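Local structure of beta-microseminoprotein (Homo sapiens, 3IX0) at residues Thr55-Asp60 with Cys64-Lys69. The protein forms homodimers, interacts with the protein PI16 and probably binds immunoglobulin in seminal plasma. Sequence-based numbering, arbitrary orientation.
Sequences TPVGYD and CQRIFK
The backbone N of Cys64 donates to the carbonyl O of Asp60 over 2.9 Å, a bond bent to 131° at the hydrogen, which closes the short turn between the two segments. Asp60 suits this turn because its carboxylate serves it too: OD2 accepts from Asn63. The CB of Cys64 points toward the 55-60 segment and lies 4.1 Å from CD1 of Tyr59, while its sulfur is tied to Cys87 in a disulfide. Further along, the tyrosine ring lies between the two segments. Its CG sits between the backbone N and the carbonyl carbon (chi1 55°), a setting that lays the ring beside Cys64, whose O is at the ring edge, and brings its OH to Arg66. The phenol OH rests 3.4 Å from CD of Arg66, and a water bound to OH at 2.9 Å also accepts a longer bond, 3.3 Å, from the backbone N of Arg66, so the hydroxyl reaches the opposite strand through solvent. Arg66 runs extended from CG to NE, at about a right angle to the tyrosine; its methylenes pack on CG of Pro56, and NH1 donates to the O of Pro56 at 3.1 Å, in the carbonyl plane although tilted from the guanidinium plane. With strand axes 8.6 Å apart, too far for direct backbone pairing, a long, flexible arginine can thus bridge them, while CG2 of Thr55 covers one guanidinium face. A phenylalanine in place of Tyr59 lacks the hydroxyl, which would probably leave the water without its link to this segment and a gap beside CD and CG of Arg66. Strand 55-58 pairs with 91-93 and the nearly antiparallel 64-69 with its sequence neighbour 74-79; side chains join these two-stranded sheets in the beta-microseminoprotein fold.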
loop_
_atom_site.group_PDB
_atom_site.type_symbol
_atom_site.label_atom_id
_atom_site.label_comp_id
_atom_site.label_asym_id
_atom_site.label_seq_id
_atom_site.Cartn_x
_atom_site.Cartn_y
_atom_site.Cartn_z
ATOM N N THR B 55 2.839 -8.841 -5.544
ATOM C CA THR B 55 2.222 -10.160 -5.675
ATOM C C THR B 55 1.514 -10.316 -7.017
ATOM O O THR B 55 0.573 -9.591 -7.309
ATOM C CB THR B 55 1.174 -10.376 -4.554
ATOM O OG1 THR B 55 1.778 -10.092 -3.298
ATOM C CG2 THR B 55 0.638 -11.810 -4.544
ATOM N N PRO B 56 1.964 -11.270 -7.841
ATOM C CA PRO B 56 1.272 -11.528 -9.108
ATOM C C PRO B 56 -0.061 -12.194 -8.832
ATOM O O PRO B 56 -0.100 -13.159 -8.088
ATOM C CB PRO B 56 2.191 -12.526 -9.808
ATOM C CG PRO B 56 2.896 -13.235 -8.615
ATOM C CD PRO B 56 3.167 -12.109 -7.672
ATOM N N VAL B 57 -1.130 -11.698 -9.445
ATOM C CA VAL B 57 -2.470 -12.214 -9.181
ATOM C C VAL B 57 -3.187 -12.604 -10.474
ATOM O O VAL B 57 -4.189 -13.321 -10.450
ATOM C CB VAL B 57 -3.324 -11.209 -8.363
ATOM C CG1 VAL B 57 -2.790 -11.094 -6.941
ATOM C CG2 VAL B 57 -3.341 -9.826 -9.038
ATOM N N GLY B 58 -2.664 -12.147 -11.604
ATOM C CA GLY B 58 -3.256 -12.489 -12.881
ATOM C C GLY B 58 -2.310 -13.281 -13.763
ATOM O O GLY B 58 -1.361 -12.741 -14.335
ATOM N N TYR B 59 -2.585 -14.572 -13.871
ATOM C CA TYR B 59 -1.832 -15.460 -14.735
ATOM C C TYR B 59 -2.578 -16.787 -14.804
ATOM O O TYR B 59 -3.557 -16.989 -14.089
ATOM C CB TYR B 59 -0.420 -15.680 -14.186
ATOM C CG TYR B 59 -0.398 -16.191 -12.760
ATOM C CD1 TYR B 59 -0.425 -17.549 -12.493
ATOM C CD2 TYR B 59 -0.352 -15.308 -11.676
ATOM C CE1 TYR B 59 -0.395 -18.020 -11.202
ATOM C CE2 TYR B 59 -0.324 -15.773 -10.373
ATOM C CZ TYR B 59 -0.348 -17.128 -10.141
ATOM O OH TYR B 59 -0.331 -17.614 -8.859
ATOM N N ASP B 60 -2.091 -17.682 -15.656
ATOM C CA ASP B 60 -2.673 -19.002 -15.860
ATOM C C ASP B 60 -2.403 -19.924 -14.675
ATOM O O ASP B 60 -1.338 -20.544 -14.594
ATOM C CB ASP B 60 -2.049 -19.604 -17.113
ATOM C CG ASP B 60 -2.628 -20.957 -17.475
ATOM O OD1 ASP B 60 -3.265 -21.631 -16.629
ATOM O OD2 ASP B 60 -2.418 -21.349 -18.625
ATOM N N CYS B 64 0.687 -22.606 -14.468
ATOM C CA CYS B 64 1.751 -21.805 -13.881
ATOM C C CYS B 64 1.563 -21.635 -12.383
ATOM O O CYS B 64 0.454 -21.682 -11.876
ATOM C CB CYS B 64 1.790 -20.409 -14.521
ATOM S SG CYS B 64 1.981 -20.376 -16.308
ATOM N N GLN B 65 2.656 -21.401 -11.678
ATOM C CA GLN B 65 2.586 -21.178 -10.259
ATOM C C GLN B 65 3.482 -19.990 -9.909
ATOM O O GLN B 65 4.433 -19.685 -10.631
ATOM C CB GLN B 65 3.044 -22.433 -9.487
ATOM C CG GLN B 65 4.522 -22.737 -9.630
ATOM C CD GLN B 65 4.940 -24.066 -8.982
ATOM O OE1 GLN B 65 4.381 -24.490 -7.974
ATOM N NE2 GLN B 65 5.946 -24.707 -9.560
ATOM N N ARG B 66 3.188 -19.328 -8.797
ATOM C CA ARG B 66 4.078 -18.283 -8.304
ATOM C C ARG B 66 4.949 -18.821 -7.174
ATOM O O ARG B 66 4.505 -19.605 -6.334
ATOM C CB ARG B 66 3.289 -17.052 -7.841
ATOM C CG ARG B 66 2.485 -17.248 -6.549
ATOM C CD ARG B 66 1.457 -16.140 -6.384
ATOM N NE ARG B 66 0.658 -16.305 -5.174
ATOM C CZ ARG B 66 -0.575 -15.827 -5.014
ATOM N NH1 ARG B 66 -1.171 -15.151 -5.991
ATOM N NH2 ARG B 66 -1.219 -16.031 -3.871
ATOM N N ILE B 67 6.208 -18.414 -7.165
ATOM C CA ILE B 67 7.125 -18.883 -6.152
ATOM C C ILE B 67 7.832 -17.654 -5.565
ATOM O O ILE B 67 8.373 -16.820 -6.294
ATOM C CB ILE B 67 8.150 -19.875 -6.742
ATOM C CG1 ILE B 67 7.447 -21.042 -7.437
ATOM C CG2 ILE B 67 9.101 -20.349 -5.654
ATOM C CD1 ILE B 67 8.417 -22.006 -8.154
ATOM N N PHE B 68 7.812 -17.545 -4.246
ATOM C CA PHE B 68 8.361 -16.388 -3.559
ATOM C C PHE B 68 9.860 -16.547 -3.384
ATOM O O PHE B 68 10.310 -17.593 -2.958
ATOM C CB PHE B 68 7.710 -16.246 -2.176
ATOM C CG PHE B 68 8.194 -15.050 -1.403
ATOM C CD1 PHE B 68 8.142 -13.786 -1.962
ATOM C CD2 PHE B 68 8.705 -15.192 -0.120
ATOM C CE1 PHE B 68 8.596 -12.683 -1.261
ATOM C CE2 PHE B 68 9.149 -14.095 0.581
ATOM C CZ PHE B 68 9.098 -12.838 0.007
ATOM N N LYS B 69 10.625 -15.509 -3.703
ATOM C CA LYS B 69 12.068 -15.517 -3.452
ATOM C C LYS B 69 12.390 -14.478 -2.382
ATOM O O LYS B 69 12.547 -13.294 -2.687
ATOM C CB LYS B 69 12.835 -15.180 -4.732
ATOM C CG LYS B 69 12.421 -15.977 -5.957
ATOM C CD LYS B 69 13.385 -17.123 -6.223
ATOM C CE LYS B 69 12.781 -18.468 -5.843
ATOM N NZ LYS B 69 13.397 -19.579 -6.625
HETATM O O HOH W 1 0.167 -20.318 -7.934
#